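Local coordinates for putative O-GlcNAcase nagJ (Clostridium perfringens, PDB 6PV5), which probably hydrolyses N-acetylhexosaminide linkages as a family 84 glycoside hydrolase, the chain being the part of a longer protein that holds the catalytic domain, at residues I301-I306 / L335-V340; N505-L510 / S525-E530; D71-E76 / A253-V258. One frame throughout, in Å; residues are numbered along the deposited sequence. Where two conformers were deposited one is given.

In the fold
The three contacts sample the catalytic barrel, the helical region that follows it, and the junction with the N-terminal domain. Contact 1 joins the fourth and fifth strands of the eight-stranded parallel barrel and holds D305, the predicted proton donor. Contact 3 ties helix 72-82 of the N-terminal domain to the end of helix 243-255, which precedes the third barrel strand. Its centre lies 30 Å from that of contact 1, with nearest atoms about 11 Å apart. Contact 2 pairs two helices in the post-catalytic region; its centre is 47 Å from that of contact 1 and 50 Å from that of contact 3, on the opposite side of the chain's centre from contact 3.

Contact 1: residues I301-I306 / L335-V340; sequences ILWDDI and LITVPV
I301 and T337 meet through the carbonyl oxygen of I301, to which T337 OG1 donates at 2.7 Å. The hydroxyl gets there because T337 turns OG1 anti to its own backbone N (chi1 -167°), and it approaches I301 O nearly head-on. Two backbone bonds flank this grip: I301 N to I336 O, and W303 N to V338 O at 2.9 Å. The V338 oxygen also sits at the edge of the W303 ring. Beyond the polar core, V338 CG1 wedges between two residues, touching L302 CG at 3.5 Å, a tight carbon pair, and D304 OD1 at 3.5 Å. On the I301 side, CG1 meets L335 CD1 at 4.0 Å. Strands 298-302 and 336-338 are the neighbouring fourth and fifth strands of the TIM-type (beta/alpha)8 barrel, linked by helix 311-326 in a beta-alpha-beta crossover; L318 of that helix packs on both I301 and T337. Further along the two segments, V340 CG2 lies against W303 CB at 4.0 Å, and a water accepts from D305 N while donating to V340 O at 2.7 Å. Further out, D305, the predicted proton donor, is hydrogen-bonded through OD1 to Y342 OH, although D305 is poorly ordered, and Y356 OH bonds V340 N. The consecutive D304 and D305 recall the aspartate pair of family 84 active sites.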
loop_
_atom_site.group_PDB
_atom_site.type_symbol
_atom_site.label_atom_id
_atom_site.label_comp_id
_atom_site.label_asym_id
_atom_site.label_seq_id
_atom_site.Cartn_x
_atom_site.Cartn_y
_atom_site.Cartn_z
ATOM N N ILE A 301 8.025 15.749 11.271
ATOM C CA ILE A 301 7.333 16.491 12.305
ATOM C C ILE A 301 5.942 16.817 11.768
ATOM O O ILE A 301 5.813 17.438 10.712
ATOM C CB ILE A 301 8.110 17.765 12.703
ATOM C CG1 ILE A 301 9.574 17.474 13.045
ATOM C CG2 ILE A 301 7.392 18.485 13.832
ATOM C CD1 ILE A 301 10.364 18.698 13.459
ATOM N N LEU A 302 4.918 16.406 12.521
ATOM C CA LEU A 302 3.532 16.456 12.066
ATOM C C LEU A 302 2.800 17.574 12.803
ATOM O O LEU A 302 2.964 17.698 14.012
ATOM C CB LEU A 302 2.913 15.092 12.404
ATOM C CG LEU A 302 2.986 13.971 11.356
ATOM C CD1 LEU A 302 4.236 13.955 10.488
ATOM C CD2 LEU A 302 2.727 12.596 11.954
ATOM N N TRP A 303 1.988 18.375 12.085
ATOM C CA TRP A 303 1.064 19.291 12.752
ATOM C C TRP A 303 -0.400 18.926 12.495
ATOM O O TRP A 303 -1.289 19.734 12.732
ATOM C CB TRP A 303 1.333 20.749 12.354
ATOM C CG TRP A 303 2.778 21.143 12.445
ATOM C CD1 TRP A 303 3.685 21.165 11.425
ATOM C CD2 TRP A 303 3.492 21.526 13.633
ATOM N NE1 TRP A 303 4.911 21.556 11.892
ATOM C CE2 TRP A 303 4.822 21.796 13.240
ATOM C CE3 TRP A 303 3.136 21.700 14.979
ATOM C CZ2 TRP A 303 5.794 22.221 14.149
ATOM C CZ3 TRP A 303 4.100 22.104 15.882
ATOM C CH2 TRP A 303 5.407 22.358 15.463
ATOM N N ASP A 304 -0.663 17.730 11.967
ATOM C CA ASP A 304 -2.042 17.364 11.674
ATOM C C ASP A 304 -2.827 17.261 12.977
ATOM O O ASP A 304 -2.334 16.741 13.978
ATOM C CB ASP A 304 -2.155 16.063 10.872
ATOM C CG ASP A 304 -1.610 14.832 11.584
ATOM O OD1 ASP A 304 -0.445 14.872 12.019
ATOM O OD2 ASP A 304 -2.350 13.834 11.687
ATOM N N ASP A 305 -4.063 17.766 12.947
ATOM C CA ASP A 305 -4.995 17.543 14.040
ATOM C C ASP A 305 -4.425 18.080 15.363
ATOM O O ASP A 305 -4.259 17.320 16.312
ATOM C CB ASP A 305 -5.418 16.064 14.125
ATOM C CG ASP A 305 -5.960 15.433 12.845
ATOM O OD1 ASP A 305 -6.918 15.994 12.236
ATOM O OD2 ASP A 305 -5.447 14.347 12.481
ATOM N N ILE A 306 -4.145 19.392 15.414
ATOM C CA ILE A 306 -3.872 20.096 16.658
ATOM C C ILE A 306 -4.630 21.423 16.698
ATOM O O ILE A 306 -5.462 21.712 15.830
ATOM C CB ILE A 306 -2.364 20.323 16.874
ATOM C CG1 ILE A 306 -1.730 21.080 15.702
ATOM C CG2 ILE A 306 -1.659 19.008 17.180
ATOM C CD1 ILE A 306 -0.540 21.926 16.077
ATOM N N LEU A 335 13.615 16.214 5.833
ATOM C CA LEU A 335 12.556 16.248 6.821
ATOM C C LEU A 335 11.214 16.133 6.095
ATOM O O LEU A 335 11.096 16.542 4.939
ATOM C CB LEU A 335 12.630 17.588 7.551
ATOM C CG LEU A 335 11.579 17.834 8.635
ATOM C CD1 LEU A 335 11.739 16.855 9.788
ATOM C CD2 LEU A 335 11.663 19.256 9.164
ATOM N N ILE A 336 10.222 15.562 6.791
ATOM C CA ILE A 336 8.883 15.374 6.251
ATOM C C ILE A 336 7.917 16.055 7.201
ATOM O O ILE A 336 8.123 16.006 8.411
ATOM C CB ILE A 336 8.574 13.868 6.145
ATOM C CG1 ILE A 336 9.428 13.196 5.068
ATOM C CG2 ILE A 336 7.079 13.633 5.942
ATOM C CD1 ILE A 336 9.326 11.678 5.067
ATOM N N THR A 337 6.895 16.720 6.652
ATOM C CA THR A 337 5.911 17.345 7.525
ATOM C C THR A 337 4.497 17.136 6.979
ATOM O O THR A 337 4.316 16.711 5.838
ATOM C CB THR A 337 6.220 18.836 7.744
ATOM O OG1 THR A 337 5.417 19.308 8.822
ATOM C CG2 THR A 337 5.955 19.703 6.534
ATOM N N VAL A 338 3.505 17.464 7.813
ATOM C CA VAL A 338 2.119 17.556 7.380
ATOM C C VAL A 338 1.511 18.786 8.043
ATOM O O VAL A 338 1.618 18.968 9.254
ATOM C CB VAL A 338 1.289 16.272 7.653
ATOM C CG1 VAL A 338 1.202 15.956 9.131
ATOM C CG2 VAL A 338 -0.129 16.392 7.099
ATOM N N PRO A 339 0.842 19.662 7.261
ATOM C CA PRO A 339 0.296 20.908 7.790
ATOM C C PRO A 339 -0.985 20.692 8.596
ATOM O O PRO A 339 -1.559 19.601 8.578
ATOM C CB PRO A 339 -0.010 21.761 6.548
ATOM C CG PRO A 339 0.358 20.919 5.344
ATOM C CD PRO A 339 0.641 19.515 5.819
ATOM N N VAL A 340 -1.426 21.758 9.274
ATOM C CA VAL A 340 -2.728 21.797 9.912
ATOM C C VAL A 340 -3.813 21.679 8.833
ATOM O O VAL A 340 -4.747 20.905 9.001
ATOM C CB VAL A 340 -2.898 23.064 10.778
ATOM C CG1 VAL A 340 -4.334 23.259 11.239
ATOM C CG2 VAL A 340 -1.949 23.079 11.968
HETATM O O HOH W 1 -5.620 19.885 11.287
#

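Contact 2: residues N505-L510 / S525-E530; sequences NTIDSL and SNLQNE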
loop_
_atom_site.group_PDB
_atom_site.type_symbol
_atom_site.label_atom_id
_atom_site.label_comp_id
_atom_site.label_asym_id
_atom_site.label_seq_id
_atom_site.Cartn_x
_atom_site.Cartn_y
_atom_site.Cartn_z
ATOM N N ASN A 505 -25.068 -3.325 -11.814
ATOM C CA ASN A 505 -25.708 -3.001 -13.078
ATOM C C ASN A 505 -26.833 -3.990 -13.352
ATOM O O ASN A 505 -27.900 -3.589 -13.798
ATOM C CB ASN A 505 -24.702 -2.938 -14.224
ATOM C CG ASN A 505 -23.889 -1.673 -14.124
ATOM O OD1 ASN A 505 -24.444 -0.601 -13.856
ATOM N ND2 ASN A 505 -22.591 -1.789 -14.327
ATOM N N THR A 506 -26.586 -5.265 -13.065
ATOM C CA THR A 506 -27.577 -6.317 -13.245
ATOM C C THR A 506 -28.847 -5.990 -12.472
ATOM O O THR A 506 -29.939 -6.095 -13.026
ATOM C CB THR A 506 -26.999 -7.696 -12.902
ATOM O OG1 THR A 506 -25.960 -7.916 -13.852
ATOM C CG2 THR A 506 -28.003 -8.813 -13.038
ATOM N N ILE A 507 -28.695 -5.560 -11.209
ATOM C CA ILE A 507 -29.825 -5.227 -10.349
ATOM C C ILE A 507 -30.553 -3.996 -10.894
ATOM O O ILE A 507 -31.770 -4.017 -11.047
ATOM C CB ILE A 507 -29.377 -5.106 -8.879
ATOM C CG1 ILE A 507 -29.052 -6.491 -8.321
ATOM C CG2 ILE A 507 -30.414 -4.382 -8.019
ATOM C CD1 ILE A 507 -28.079 -6.498 -7.161
ATOM N N ASP A 508 -29.816 -2.923 -11.192
ATOM C CA ASP A 508 -30.425 -1.669 -11.616
ATOM C C ASP A 508 -31.266 -1.906 -12.873
ATOM O O ASP A 508 -32.343 -1.319 -13.049
ATOM C CB ASP A 508 -29.347 -0.602 -11.831
ATOM C CG ASP A 508 -28.678 -0.130 -10.536
ATOM O OD1 ASP A 508 -29.247 -0.383 -9.444
ATOM O OD2 ASP A 508 -27.591 0.504 -10.622
ATOM N N SER A 509 -30.734 -2.764 -13.749
ATOM C CA SER A 509 -31.361 -3.149 -15.005
ATOM C C SER A 509 -32.585 -4.030 -14.728
ATOM O O SER A 509 -33.619 -3.886 -15.376
ATOM C CB SER A 509 -30.328 -3.810 -15.923
ATOM O OG SER A 509 -30.907 -4.766 -16.796
ATOM N N LEU A 510 -32.457 -4.926 -13.742
ATOM C CA LEU A 510 -33.542 -5.808 -13.359
ATOM C C LEU A 510 -34.748 -4.972 -12.932
ATOM O O LEU A 510 -35.867 -5.243 -13.378
ATOM C CB LEU A 510 -33.067 -6.739 -12.242
ATOM C CG LEU A 510 -34.094 -7.715 -11.666
ATOM C CD1 LEU A 510 -33.393 -8.975 -11.205
ATOM C CD2 LEU A 510 -34.863 -7.107 -10.503
ATOM N N SER A 525 -31.013 -15.401 -13.450
ATOM C CA SER A 525 -30.009 -16.426 -13.667
ATOM C C SER A 525 -28.623 -15.910 -13.284
ATOM O O SER A 525 -27.884 -16.611 -12.613
ATOM C CB SER A 525 -30.044 -16.907 -15.102
ATOM O OG SER A 525 -29.156 -18.001 -15.278
ATOM N N ASN A 526 -28.286 -14.683 -13.710
ATOM C CA ASN A 526 -26.989 -14.079 -13.442
ATOM C C ASN A 526 -26.817 -13.893 -11.937
ATOM O O ASN A 526 -25.792 -14.277 -11.388
ATOM C CB ASN A 526 -26.852 -12.714 -14.128
ATOM C CG ASN A 526 -26.455 -12.824 -15.584
ATOM O OD1 ASN A 526 -25.913 -13.845 -16.012
ATOM N ND2 ASN A 526 -26.696 -11.769 -16.346
ATOM N N LEU A 527 -27.850 -13.335 -11.287
ATOM C CA LEU A 527 -27.821 -13.102 -9.855
ATOM C C LEU A 527 -27.695 -14.420 -9.100
ATOM O O LEU A 527 -26.916 -14.508 -8.154
ATOM C CB LEU A 527 -29.063 -12.311 -9.439
ATOM C CG LEU A 527 -29.077 -10.853 -9.878
ATOM C CD1 LEU A 527 -30.324 -10.147 -9.344
ATOM C CD2 LEU A 527 -27.793 -10.146 -9.433
ATOM N N GLN A 528 -28.412 -15.459 -9.550
ATOM C CA GLN A 528 -28.398 -16.746 -8.861
ATOM C C GLN A 528 -27.005 -17.372 -8.851
ATOM O O GLN A 528 -26.619 -18.006 -7.863
ATOM C CB GLN A 528 -29.386 -17.730 -9.487
ATOM C CG GLN A 528 -29.497 -19.027 -8.707
ATOM C CD GLN A 528 -30.626 -19.857 -9.258
ATOM O OE1 GLN A 528 -31.730 -19.872 -8.713
ATOM N NE2 GLN A 528 -30.365 -20.524 -10.371
ATOM N N ASN A 529 -26.281 -17.241 -9.969
ATOM C CA ASN A 529 -24.907 -17.716 -10.050
ATOM C C ASN A 529 -24.044 -16.986 -9.018
ATOM O O ASN A 529 -23.272 -17.610 -8.293
ATOM C CB ASN A 529 -24.306 -17.518 -11.446
ATOM C CG ASN A 529 -24.833 -18.476 -12.493
ATOM O OD1 ASN A 529 -25.083 -19.649 -12.210
ATOM N ND2 ASN A 529 -24.979 -17.988 -13.717
ATOM N N GLU A 530 -24.155 -15.654 -8.970
ATOM C CA GLU A 530 -23.373 -14.884 -8.003
ATOM C C GLU A 530 -23.652 -15.357 -6.571
ATOM O O GLU A 530 -22.724 -15.668 -5.833
ATOM C CB GLU A 530 -23.628 -13.390 -8.155
ATOM C CG GLU A 530 -22.750 -12.528 -7.240
ATOM C CD GLU A 530 -21.239 -12.740 -7.294
ATOM O OE1 GLU A 530 -20.732 -13.294 -8.302
ATOM O OE2 GLU A 530 -20.556 -12.331 -6.326
HETATM O O HOH W 2 -27.130 -8.429 -16.732
#
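In L527, whose CB already points at the facing helix, CG lies anti to the carbonyl carbon (chi1 -71°); CD1 continues the extended chain toward I507 and L510, and CD2 branches toward T506. T506 answers with its methyl: chi1 of -64° puts CG2 anti to the backbone N and facing L527, while OG1 stays beside the backbone N. T506 CG2 then touches L527 CD2 at 3.8 Å, the two side chains lying antiparallel alongside each other. I507 comes across at about a right angle, its CG1 lying 4.0 Å from L527 CD1. L510 supplies its CD1, which meets L527 CD1 at 3.8 Å. The same T506 methyl grazes N526 CB at 4.2 Å on the margin of the contact.

Polar groups take little part. T506 OG1 is hydrogen-bonded to E502 O one turn back in its own helix, and also receives a bond from a water at 3.2 Å; that water accepts only a weak bond from N526 ND2, so the bridge between the helices is slight. F615 of helix 612-619 packs on both I507 and L527, and I572 of helix 548-579 also touches L527, which is buried.

The axes of segments 505-510 and 525-530 approach to 10.6 Å and run roughly antiparallel, their N-to-C directions 145° apart. L527 sits like a single knob in a hole formed by I503, T506, I507 and L510, helix-to-helix packing within the post-catalytic helical bundle.

Contact 3: residues D71-E76 / A253-V258; sequences DTYAFE and ANENKV
K257 and D71 form a salt bridge, with NZ 2.9 Å from D71 OD1. The two side chains reach toward one another across the gap, and the ammonium group meets the oxygen from above the carboxylate, 45° out of its plane. A bend in the lysine at chi2 (-53°) carries NZ past the edge of the Y73 ring, near the ring plane. The other carboxylate oxygen serves the helix: D71 is the N-cap of helix 72-82, and OD2 accepts a capping bond from A74 N. In the same turn F75 N bonds to D71 O and E76 N to T72 O. E152 OE2 also comes close to D71 OD1, and the lysine charge probably offsets this pairing of like charges.

On the other segment, V258 N bonds to A253 O and K257 N to N254 O at 3.2 Å; with the positive phi of K257 (65°), these two bonds make a Schellman motif closing helix 243-255. A253 O takes N256 N as well, from the other face of its plane, and N256 ND2 bonds to T252 O.

The apolar part is carried by Y73. E255 CA sits over the middle of its ring, 3.8 Å from the centroid, as a CH-pi contact, and E255 CG presses on Y73 CE2 at 3.4 Å. F156 of helix 152-163 touches both Y73 and K257.

An N-cap aspartate is therefore bridged to the lysine of a Schellman C-terminal turn, a surface junction between the N-terminal domain, of the type preceding family 20 catalytic barrels, and the barrel's own outer helix.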
loop_
_atom_site.group_PDB
_atom_site.type_symbol
_atom_site.label_atom_id
_atom_site.label_comp_id
_atom_site.label_asym_id
_atom_site.label_seq_id
_atom_site.Cartn_x
_atom_site.Cartn_y
_atom_site.Cartn_z
ATOM N N ASP A 71 26.530 -4.479 -2.565
ATOM C CA ASP A 71 25.753 -4.194 -1.366
ATOM C C ASP A 71 25.640 -5.454 -0.515
ATOM O O ASP A 71 25.216 -6.495 -1.013
ATOM C CB ASP A 71 24.355 -3.658 -1.695
ATOM C CG ASP A 71 23.416 -3.585 -0.493
ATOM O OD1 ASP A 71 23.618 -2.710 0.389
ATOM O OD2 ASP A 71 22.494 -4.412 -0.436
ATOM N N THR A 72 26.008 -5.332 0.767
ATOM C CA THR A 72 25.897 -6.421 1.727
ATOM C C THR A 72 24.588 -7.172 1.498
ATOM O O THR A 72 24.593 -8.385 1.289
ATOM C CB THR A 72 26.014 -5.916 3.172
ATOM N N TYR A 73 23.477 -6.425 1.495
ATOM C CA TYR A 73 22.153 -7.023 1.522
ATOM C C TYR A 73 21.798 -7.608 0.157
ATOM O O TYR A 73 21.437 -8.778 0.067
ATOM C CB TYR A 73 21.134 -6.026 2.066
ATOM C CG TYR A 73 21.459 -5.473 3.429
ATOM C CD1 TYR A 73 21.596 -4.104 3.624
ATOM C CD2 TYR A 73 21.623 -6.307 4.525
ATOM C CE1 TYR A 73 21.880 -3.571 4.871
ATOM C CE2 TYR A 73 21.910 -5.788 5.780
ATOM C CZ TYR A 73 22.042 -4.418 5.953
ATOM O OH TYR A 73 22.321 -3.897 7.180
ATOM N N ALA A 74 21.942 -6.808 -0.906
ATOM C CA ALA A 74 21.706 -7.310 -2.249
ATOM C C ALA A 74 22.427 -8.645 -2.434
ATOM O O ALA A 74 21.869 -9.568 -3.025
ATOM C CB ALA A 74 22.142 -6.296 -3.275
ATOM N N PHE A 75 23.653 -8.729 -1.885
ATOM C CA PHE A 75 24.538 -9.878 -2.032
ATOM C C PHE A 75 24.070 -11.052 -1.169
ATOM O O PHE A 75 23.956 -12.172 -1.664
ATOM C CB PHE A 75 25.988 -9.490 -1.722
ATOM C CG PHE A 75 27.015 -10.453 -2.261
ATOM C CD1 PHE A 75 27.541 -10.291 -3.535
ATOM C CD2 PHE A 75 27.446 -11.530 -1.501
ATOM C CE1 PHE A 75 28.483 -11.178 -4.034
ATOM C CE2 PHE A 75 28.382 -12.422 -2.004
ATOM C CZ PHE A 75 28.901 -12.242 -3.268
ATOM N N GLU A 76 23.816 -10.787 0.121
ATOM C CA GLU A 76 23.305 -11.789 1.043
ATOM C C GLU A 76 21.972 -12.348 0.538
ATOM O O GLU A 76 21.670 -13.516 0.775
ATOM C CB GLU A 76 23.190 -11.211 2.455
ATOM N N ALA A 253 14.288 -2.815 9.088
ATOM C CA ALA A 253 14.010 -1.881 8.004
ATOM C C ALA A 253 15.265 -1.670 7.159
ATOM O O ALA A 253 15.223 -1.728 5.925
ATOM C CB ALA A 253 13.456 -0.596 8.564
ATOM N N ASN A 254 16.400 -1.476 7.842
ATOM C CA ASN A 254 17.679 -1.271 7.170
ATOM C C ASN A 254 18.003 -2.445 6.254
ATOM O O ASN A 254 18.366 -2.259 5.097
ATOM C CB ASN A 254 18.824 -1.056 8.164
ATOM C CG ASN A 254 18.708 0.236 8.947
ATOM O OD1 ASN A 254 17.936 1.128 8.598
ATOM N ND2 ASN A 254 19.488 0.354 10.008
ATOM N N GLU A 255 17.876 -3.667 6.775
ATOM C CA GLU A 255 18.203 -4.842 5.982
ATOM C C GLU A 255 17.301 -4.953 4.756
ATOM O O GLU A 255 17.661 -5.640 3.804
ATOM C CB GLU A 255 18.126 -6.104 6.835
ATOM C CG GLU A 255 19.211 -6.148 7.891
ATOM C CD GLU A 255 19.008 -7.185 8.975
ATOM O OE1 GLU A 255 18.418 -8.240 8.663
ATOM O OE2 GLU A 255 19.433 -6.927 10.126
ATOM N N ASN A 256 16.156 -4.252 4.770
ATOM C CA ASN A 256 15.149 -4.416 3.725
ATOM C C ASN A 256 15.107 -3.231 2.759
ATOM O O ASN A 256 14.293 -3.216 1.833
ATOM C CB ASN A 256 13.781 -4.752 4.321
ATOM C CG ASN A 256 13.694 -6.215 4.696
ATOM O OD1 ASN A 256 13.615 -7.073 3.825
ATOM N ND2 ASN A 256 13.738 -6.506 5.981
ATOM N N LYS A 257 16.009 -2.260 2.964
ATOM C CA LYS A 257 16.079 -1.061 2.147
ATOM C C LYS A 257 14.804 -0.260 2.351
ATOM O O LYS A 257 14.284 0.347 1.421
ATOM C CB LYS A 257 16.331 -1.391 0.673
ATOM C CG LYS A 257 17.682 -2.037 0.375
ATOM C CD LYS A 257 18.873 -1.266 0.919
ATOM C CE LYS A 257 20.193 -1.733 0.344
ATOM N NZ LYS A 257 21.332 -1.138 1.079
ATOM N N VAL A 258 14.328 -0.256 3.595
ATOM C CA VAL A 258 13.136 0.482 3.960
ATOM C C VAL A 258 13.555 1.556 4.946
ATOM O O VAL A 258 14.060 1.231 6.012
ATOM C CB VAL A 258 12.057 -0.434 4.580
ATOM C CG1 VAL A 258 10.914 0.369 5.163
ATOM C CG2 VAL A 258 11.547 -1.479 3.600
#